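Local coordinates for KaiC domain-containing protein (Pyrococcus horikoshii, PDB 2ZTS) that binds ADP and magnesium in a KaiC-like P-loop fold and is probably an ATP-binding protein, its cellular role being uncharacterised, at residues I94-S108 / L124-A136. Sequence-based numbering, arbitrary orientation.
Sequences IAIVDGVSSVVGLPS and LRYIYRVVKAINA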
ATOM      1  N   ILE C  94     -36.719  -5.836  25.771  1.00 33.19           N
ATOM      2  CA  ILE C  94     -35.466  -5.321  25.219  1.00 32.46           C
ATOM      3  C   ILE C  94     -34.611  -4.785  26.302  1.00 30.49           C
ATOM      4  O   ILE C  94     -35.092  -4.124  27.188  1.00 30.38           O
ATOM      5  CB  ILE C  94     -35.724  -4.182  24.202  1.00 33.24           C
ATOM      6  CG1 ILE C  94     -36.466  -4.684  22.990  1.00 34.37           C
ATOM      7  CG2 ILE C  94     -34.406  -3.517  23.748  1.00 33.27           C
ATOM      8  CD1 ILE C  94     -36.767  -3.541  21.961  1.00 34.34           C
ATOM      9  N   ALA C  95     -33.328  -5.052  26.239  1.00 28.63           N
ATOM     10  CA  ALA C  95     -32.368  -4.298  27.042  1.00 27.65           C
ATOM     11  C   ALA C  95     -31.364  -3.627  26.135  1.00 28.00           C
ATOM     12  O   ALA C  95     -30.950  -4.199  25.091  1.00 27.16           O
ATOM     13  CB  ALA C  95     -31.676  -5.207  27.998  1.00 27.48           C
ATOM     14  N   ILE C  96     -30.951  -2.418  26.546  1.00 27.92           N
ATOM     15  CA  ILE C  96     -29.882  -1.675  25.885  1.00 27.41           C
ATOM     16  C   ILE C  96     -28.747  -1.600  26.863  1.00 28.40           C
ATOM     17  O   ILE C  96     -28.937  -1.141  28.004  1.00 28.19           O
ATOM     18  CB  ILE C  96     -30.271  -0.237  25.443  1.00 26.56           C
ATOM     19  CG1 ILE C  96     -31.403  -0.251  24.414  1.00 25.69           C
ATOM     20  CG2 ILE C  96     -29.011   0.463  24.847  1.00 26.18           C
ATOM     21  CD1 ILE C  96     -32.109   1.159  24.145  1.00 26.67           C
ATOM     22  N   VAL C  97     -27.579  -2.081  26.409  1.00 27.53           N
ATOM     23  CA  VAL C  97     -26.342  -2.069  27.161  1.00 27.68           C
ATOM     24  C   VAL C  97     -25.350  -1.125  26.499  1.00 27.50           C
ATOM     25  O   VAL C  97     -24.789  -1.439  25.413  1.00 25.92           O
ATOM     26  CB  VAL C  97     -25.718  -3.460  27.167  1.00 27.63           C
ATOM     27  CG1 VAL C  97     -24.410  -3.425  27.885  1.00 26.29           C
ATOM     28  CG2 VAL C  97     -26.685  -4.529  27.778  1.00 27.15           C
ATOM     29  N   ASP C  98     -25.049  -0.019  27.167  1.00 28.10           N
ATOM     30  CA  ASP C  98     -24.183   0.994  26.558  1.00 28.97           C
ATOM     31  C   ASP C  98     -22.767   1.209  27.177  1.00 31.75           C
ATOM     32  O   ASP C  98     -22.134   2.218  26.902  1.00 31.82           O
ATOM     33  CB  ASP C  98     -24.987   2.288  26.322  1.00 28.81           C
ATOM     34  CG  ASP C  98     -25.297   3.054  27.609  1.00 28.36           C
ATOM     35  OD1 ASP C  98     -24.953   2.580  28.719  1.00 27.81           O
ATOM     36  OD2 ASP C  98     -25.885   4.148  27.577  1.00 29.43           O
ATOM     37  N   GLY C  99     -22.297   0.414  28.135  1.00 34.12           N
ATOM     38  CA  GLY C  99     -22.550   0.652  29.539  1.00 38.01           C
ATOM     39  C   GLY C  99     -21.436   1.689  29.821  1.00 39.60           C
ATOM     40  O   GLY C  99     -20.209   1.328  29.914  1.00 40.93           O
ATOM     41  N   VAL C 100     -21.774   2.978  29.952  1.00 40.68           N
ATOM     42  CA  VAL C 100     -22.330   3.726  31.124  1.00 41.89           C
ATOM     43  C   VAL C 100     -23.564   3.415  32.003  1.00 42.27           C
ATOM     44  O   VAL C 100     -23.409   3.254  33.216  1.00 42.35           O
ATOM     45  CB  VAL C 100     -22.425   5.244  30.656  1.00 41.65           C
ATOM     46  CG1 VAL C 100     -23.072   6.160  31.668  1.00 41.77           C
ATOM     47  CG2 VAL C 100     -21.000   5.758  30.438  1.00 44.52           C
ATOM     48  N   SER C 101     -24.775   3.461  31.474  1.00 42.42           N
ATOM     49  CA  SER C 101     -25.909   3.129  32.324  1.00 42.35           C
ATOM     50  C   SER C 101     -26.127   1.586  32.353  1.00 41.70           C
ATOM     51  O   SER C 101     -26.248   0.907  31.303  1.00 40.81           O
ATOM     52  CB  SER C 101     -27.152   3.927  31.905  1.00 42.30           C
ATOM     53  OG  SER C 101     -27.586   3.523  30.611  1.00 47.67           O
ATOM     54  N   SER C 102     -26.080   1.039  33.565  1.00 40.79           N
ATOM     55  CA  SER C 102     -26.586  -0.306  33.829  1.00 40.13           C
ATOM     56  C   SER C 102     -28.051  -0.444  33.385  1.00 38.54           C
ATOM     57  O   SER C 102     -28.842   0.435  33.594  1.00 38.06           O
ATOM     58  CB  SER C 102     -26.530  -0.620  35.320  1.00 39.58           C
ATOM     59  OG  SER C 102     -25.358  -1.309  35.604  1.00 41.36           O
ATOM     60  N   VAL C 103     -28.391  -1.597  32.837  1.00 37.45           N
ATOM     61  CA  VAL C 103     -29.785  -1.927  32.571  1.00 36.90           C
ATOM     62  C   VAL C 103     -30.548  -1.854  33.882  1.00 36.03           C
ATOM     63  O   VAL C 103     -30.069  -2.318  34.909  1.00 34.86           O
ATOM     64  CB  VAL C 103     -29.956  -3.355  31.961  1.00 36.18           C
ATOM     65  CG1 VAL C 103     -31.444  -3.671  31.693  1.00 37.02           C
ATOM     66  CG2 VAL C 103     -29.094  -3.508  30.661  1.00 36.08           C
ATOM     67  N   VAL C 104     -31.723  -1.269  33.818  1.00 36.91           N
ATOM     68  CA  VAL C 104     -32.588  -1.139  34.977  1.00 38.68           C
ATOM     69  C   VAL C 104     -32.938  -2.545  35.497  1.00 38.76           C
ATOM     70  O   VAL C 104     -33.309  -3.448  34.749  1.00 38.76           O
ATOM     71  CB  VAL C 104     -33.828  -0.223  34.652  1.00 38.75           C
ATOM     72  CG1 VAL C 104     -34.874  -0.221  35.817  1.00 40.01           C
ATOM     73  CG2 VAL C 104     -33.350   1.219  34.362  1.00 39.09           C
ATOM     74  N   GLY C 105     -32.708  -2.755  36.787  1.00 39.94           N
ATOM     75  CA  GLY C 105     -33.003  -4.034  37.421  1.00 39.90           C
ATOM     76  C   GLY C 105     -31.832  -4.982  37.401  1.00 40.76           C
ATOM     77  O   GLY C 105     -31.958  -6.090  37.912  1.00 41.33           O
ATOM     78  N   LEU C 106     -30.702  -4.548  36.800  1.00 40.92           N
ATOM     79  CA  LEU C 106     -29.502  -5.342  36.652  1.00 40.30           C
ATOM     80  C   LEU C 106     -28.277  -4.486  36.952  1.00 41.57           C
ATOM     81  O   LEU C 106     -27.427  -4.307  36.092  1.00 40.61           O
ATOM     82  CB  LEU C 106     -29.460  -5.959  35.219  1.00 40.09           C
ATOM     83  CG  LEU C 106     -30.601  -6.927  34.833  1.00 37.52           C
ATOM     84  CD1 LEU C 106     -30.562  -7.298  33.349  1.00 36.17           C
ATOM     85  CD2 LEU C 106     -30.632  -8.203  35.750  1.00 34.71           C
ATOM     86  N   PRO C 107     -28.184  -3.946  38.172  1.00 43.75           N
ATOM     87  CA  PRO C 107     -27.040  -3.087  38.573  1.00 44.96           C
ATOM     88  C   PRO C 107     -25.631  -3.699  38.643  1.00 46.43           C
ATOM     89  O   PRO C 107     -25.508  -4.872  38.896  1.00 46.36           O
ATOM     90  CB  PRO C 107     -27.432  -2.594  39.988  1.00 44.66           C
ATOM     91  CG  PRO C 107     -28.452  -3.559  40.489  1.00 44.42           C
ATOM     92  CD  PRO C 107     -29.203  -4.036  39.245  1.00 43.55           C
ATOM     93  N   SER C 108     -24.611  -2.841  38.493  1.00 48.78           N
ATOM     94  CA  SER C 108     -23.174  -3.174  38.516  1.00 50.09           C
ATOM     95  C   SER C 108     -22.833  -4.395  37.660  1.00 51.25           C
ATOM     96  O   SER C 108     -22.977  -4.343  36.435  1.00 51.75           O
ATOM     97  CB  SER C 108     -22.659  -3.360  39.947  1.00 50.47           C
ATOM     98  OG  SER C 108     -21.292  -3.734  39.956  1.00 51.34           O
ATOM     99  N   LEU C 124     -18.053  -8.563  28.843  1.00 34.29           N
ATOM    100  CA  LEU C 124     -18.574  -9.806  28.288  1.00 34.52           C
ATOM    101  C   LEU C 124     -19.438 -10.571  29.319  1.00 34.12           C
ATOM    102  O   LEU C 124     -20.498 -11.105  28.996  1.00 32.81           O
ATOM    103  CB  LEU C 124     -17.344 -10.672  27.827  1.00 35.61           C
ATOM    104  CG  LEU C 124     -16.852 -10.710  26.343  1.00 37.41           C
ATOM    105  CD1 LEU C 124     -17.238  -9.545  25.482  1.00 37.98           C
ATOM    106  CD2 LEU C 124     -15.365 -10.900  26.275  1.00 39.33           C
ATOM    107  N   ARG C 125     -18.946 -10.635  30.554  1.00 34.13           N
ATOM    108  CA  ARG C 125     -19.733 -11.093  31.709  1.00 34.39           C
ATOM    109  C   ARG C 125     -21.057 -10.367  31.731  1.00 32.72           C
ATOM    110  O   ARG C 125     -22.144 -10.991  31.799  1.00 31.97           O
ATOM    111  CB  ARG C 125     -18.965 -10.813  33.003  1.00 35.88           C
ATOM    112  CG  ARG C 125     -19.275 -11.746  34.160  1.00 42.36           C
ATOM    113  CD  ARG C 125     -18.590 -11.379  35.534  1.00 47.28           C
ATOM    114  NE  ARG C 125     -17.273 -10.717  35.439  1.00 52.09           N
ATOM    115  CZ  ARG C 125     -16.145 -11.281  35.009  1.00 53.96           C
ATOM    116  NH1 ARG C 125     -15.018 -10.559  34.975  1.00 54.34           N
ATOM    117  NH2 ARG C 125     -16.137 -12.549  34.582  1.00 54.20           N
ATOM    118  N   TYR C 126     -21.018  -9.041  31.592  1.00 31.03           N
ATOM    119  CA  TYR C 126     -22.277  -8.268  31.723  1.00 29.72           C
ATOM    120  C   TYR C 126     -23.262  -8.544  30.572  1.00 29.89           C
ATOM    121  O   TYR C 126     -24.460  -8.642  30.789  1.00 28.47           O
ATOM    122  CB  TYR C 126     -22.016  -6.775  31.948  1.00 28.51           C
ATOM    123  CG  TYR C 126     -23.256  -6.051  32.348  1.00 29.82           C
ATOM    124  CD1 TYR C 126     -23.879  -5.111  31.475  1.00 26.88           C
ATOM    125  CD2 TYR C 126     -23.868  -6.334  33.594  1.00 29.85           C
ATOM    126  CE1 TYR C 126     -25.056  -4.470  31.842  1.00 29.63           C
ATOM    127  CE2 TYR C 126     -25.057  -5.705  33.973  1.00 29.32           C
ATOM    128  CZ  TYR C 126     -25.635  -4.769  33.141  1.00 31.33           C
ATOM    129  OH  TYR C 126     -26.818  -4.192  33.561  1.00 32.25           O
ATOM    130  N   ILE C 127     -22.781  -8.691  29.340  1.00 29.94           N
ATOM    131  CA  ILE C 127     -23.666  -9.072  28.246  1.00 29.58           C
ATOM    132  C   ILE C 127     -24.256 -10.461  28.493  1.00 30.34           C
ATOM    133  O   ILE C 127     -25.415 -10.699  28.228  1.00 30.77           O
ATOM    134  CB  ILE C 127     -22.917  -9.136  26.924  1.00 30.77           C
ATOM    135  CG1 ILE C 127     -22.335  -7.756  26.555  1.00 31.82           C
ATOM    136  CG2 ILE C 127     -23.844  -9.679  25.860  1.00 28.03           C
ATOM    137  CD1 ILE C 127     -21.209  -7.816  25.568  1.00 34.23           C
ATOM    138  N   TYR C 128     -23.443 -11.389  28.965  1.00 30.53           N
ATOM    139  CA  TYR C 128     -23.923 -12.730  29.252  1.00 31.21           C
ATOM    140  C   TYR C 128     -25.054 -12.661  30.349  1.00 30.66           C
ATOM    141  O   TYR C 128     -26.156 -13.180  30.185  1.00 28.64           O
ATOM    142  CB  TYR C 128     -22.732 -13.593  29.685  1.00 30.30           C
ATOM    143  CG  TYR C 128     -23.092 -14.989  30.104  1.00 35.43           C
ATOM    144  CD1 TYR C 128     -23.360 -15.269  31.436  1.00 37.16           C
ATOM    145  CD2 TYR C 128     -23.163 -16.026  29.176  1.00 38.51           C
ATOM    146  CE1 TYR C 128     -23.718 -16.517  31.824  1.00 42.17           C
ATOM    147  CE2 TYR C 128     -23.508 -17.322  29.567  1.00 41.89           C
ATOM    148  CZ  TYR C 128     -23.774 -17.550  30.904  1.00 44.03           C
ATOM    149  OH  TYR C 128     -24.120 -18.791  31.360  1.00 46.73           O
ATOM    150  N   ARG C 129     -24.784 -11.934  31.412  1.00 30.71           N
ATOM    151  CA  ARG C 129     -25.768 -11.764  32.494  1.00 31.36           C
ATOM    152  C   ARG C 129     -27.054 -11.201  31.980  1.00 30.62           C
ATOM    153  O   ARG C 129     -28.128 -11.655  32.336  1.00 31.06           O
ATOM    154  CB  ARG C 129     -25.196 -10.870  33.584  1.00 31.54           C
ATOM    155  CG  ARG C 129     -26.224 -10.486  34.628  1.00 35.05           C
ATOM    156  CD  ARG C 129     -25.681  -9.559  35.698  1.00 37.06           C
ATOM    157  NE  ARG C 129     -26.732  -9.270  36.657  1.00 41.09           N
ATOM    158  CZ  ARG C 129     -26.702  -8.279  37.542  1.00 43.21           C
ATOM    159  NH1 ARG C 129     -27.728  -8.098  38.380  1.00 45.18           N
ATOM    160  NH2 ARG C 129     -25.660  -7.481  37.596  1.00 41.81           N
ATOM    161  N   VAL C 130     -26.984 -10.212  31.111  1.00 29.65           N
ATOM    162  CA  VAL C 130     -28.196  -9.554  30.648  1.00 28.94           C
ATOM    163  C   VAL C 130     -28.962 -10.441  29.627  1.00 29.55           C
ATOM    164  O   VAL C 130     -30.222 -10.478  29.623  1.00 28.42           O
ATOM    165  CB  VAL C 130     -27.875  -8.162  30.013  1.00 29.05           C
ATOM    166  CG1 VAL C 130     -29.105  -7.547  29.346  1.00 29.22           C
ATOM    167  CG2 VAL C 130     -27.344  -7.237  31.044  1.00 27.69           C
ATOM    168  N   VAL C 131     -28.219 -11.144  28.764  1.00 28.87           N
ATOM    169  CA  VAL C 131     -28.856 -12.088  27.849  1.00 29.13           C
ATOM    170  C   VAL C 131     -29.663 -13.112  28.660  1.00 28.84           C
ATOM    171  O   VAL C 131     -30.816 -13.386  28.345  1.00 28.20           O
ATOM    172  CB  VAL C 131     -27.819 -12.773  26.921  1.00 28.79           C
ATOM    173  CG1 VAL C 131     -28.349 -14.129  26.346  1.00 29.87           C
ATOM    174  CG2 VAL C 131     -27.463 -11.829  25.771  1.00 29.62           C
ATOM    175  N   LYS C 132     -29.043 -13.632  29.709  1.00 30.46           N
ATOM    176  CA  LYS C 132     -29.659 -14.670  30.556  1.00 32.33           C
ATOM    177  C   LYS C 132     -30.868 -14.160  31.379  1.00 32.41           C
ATOM    178  O   LYS C 132     -31.926 -14.801  31.406  1.00 33.16           O
ATOM    179  CB  LYS C 132     -28.579 -15.293  31.441  1.00 32.82           C
ATOM    180  CG  LYS C 132     -27.532 -16.181  30.686  1.00 35.15           C
ATOM    181  CD  LYS C 132     -28.241 -17.251  29.790  1.00 37.82           C
ATOM    182  CE  LYS C 132     -27.391 -18.511  29.525  1.00 40.67           C
ATOM    183  NZ  LYS C 132     -27.977 -19.299  28.396  1.00 40.48           N
ATOM    184  N   ALA C 133     -30.737 -12.967  31.961  1.00 32.20           N
ATOM    185  CA  ALA C 133     -31.826 -12.313  32.701  1.00 32.16           C
ATOM    186  C   ALA C 133     -33.093 -12.041  31.914  1.00 32.32           C
ATOM    187  O   ALA C 133     -34.176 -12.206  32.454  1.00 32.01           O
ATOM    188  CB  ALA C 133     -31.321 -11.002  33.342  1.00 32.52           C
ATOM    189  N   ILE C 134     -33.017 -11.648  30.646  1.00 31.71           N
ATOM    190  CA  ILE C 134     -34.255 -11.483  29.907  1.00 33.05           C
ATOM    191  C   ILE C 134     -34.591 -12.673  29.010  1.00 31.98           C
ATOM    192  O   ILE C 134     -35.556 -12.613  28.299  1.00 30.49           O
ATOM    193  CB  ILE C 134     -34.281 -10.156  29.111  1.00 34.06           C
ATOM    194  CG1 ILE C 134     -33.278 -10.179  27.930  1.00 35.80           C
ATOM    195  CG2 ILE C 134     -33.959  -8.970  30.055  1.00 35.73           C
ATOM    196  CD1 ILE C 134     -33.473  -9.026  27.003  1.00 35.81           C
ATOM    197  N   ASN C 135     -33.821 -13.753  29.084  1.00 32.73           N
ATOM    198  CA  ASN C 135     -33.988 -14.908  28.178  1.00 33.73           C
ATOM    199  C   ASN C 135     -33.931 -14.468  26.689  1.00 33.01           C
ATOM    200  O   ASN C 135     -34.785 -14.830  25.881  1.00 33.06           O
ATOM    201  CB  ASN C 135     -35.316 -15.596  28.453  1.00 34.94           C
ATOM    202  CG  ASN C 135     -35.344 -17.038  27.964  1.00 40.17           C
ATOM    203  OD1 ASN C 135     -34.348 -17.576  27.485  1.00 48.14           O
ATOM    204  ND2 ASN C 135     -36.503 -17.687  28.118  1.00 48.55           N
ATOM    205  N   ALA C 136     -32.945 -13.629  26.369  1.00 31.81           N
ATOM    206  CA  ALA C 136     -32.810 -13.030  25.047  1.00 29.29           C
ATOM    207  C   ALA C 136     -32.690 -14.153  24.013  1.00 28.53           C
ATOM    208  O   ALA C 136     -32.022 -15.133  24.237  1.00 25.90           O
ATOM    209  CB  ALA C 136     -31.554 -12.144  25.013  1.00 28.82           C
TER
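The hydroxyl of Tyr-126 plugs into the backbone of the loop after strand 94-97. Its OH donates to Leu-106 O at 2.6 Å, in the carbonyl plane, and accepts from Val-103 N at 3.1 Å with a bent N-H...O angle of 136°. Both partners lie at the ring edge, and they bracket the type II turn from Val-103 to Leu-106, which the Leu-106 N to Val-103 O bond closes. The extended arm of Arg-129 and the Leu-106 side chain run antiparallel past each other, Leu-106 CB over one guanidinium face; Arg-129 NH2 donates a hydrogen bond to Pro-107 O at 2.9 Å, near the guanidinium plane but from above the carbonyl plane. Strand 94-97, the edge strand of the P-loop NTPase sheet within this chain, pairs in parallel with strand 62-66; the helix, nearly antiparallel to it (169°), leads on to strand 138-142 beyond 62-66, and Val-130 also touches Val-63. Val-130 splits its branches: CG1, anti to the backbone N (chi1 172°), meets Ala-95 CB at 3.7 Å, and CG2 meets Leu-106 CD1 and Val-103 CG2. Val-97 CG1 rests at the edge of the Tyr-126 ring, 4.0 Å from CD1. Leu-106 CD1 and CD2 both lie 3.8 Å from Ala-133 CB.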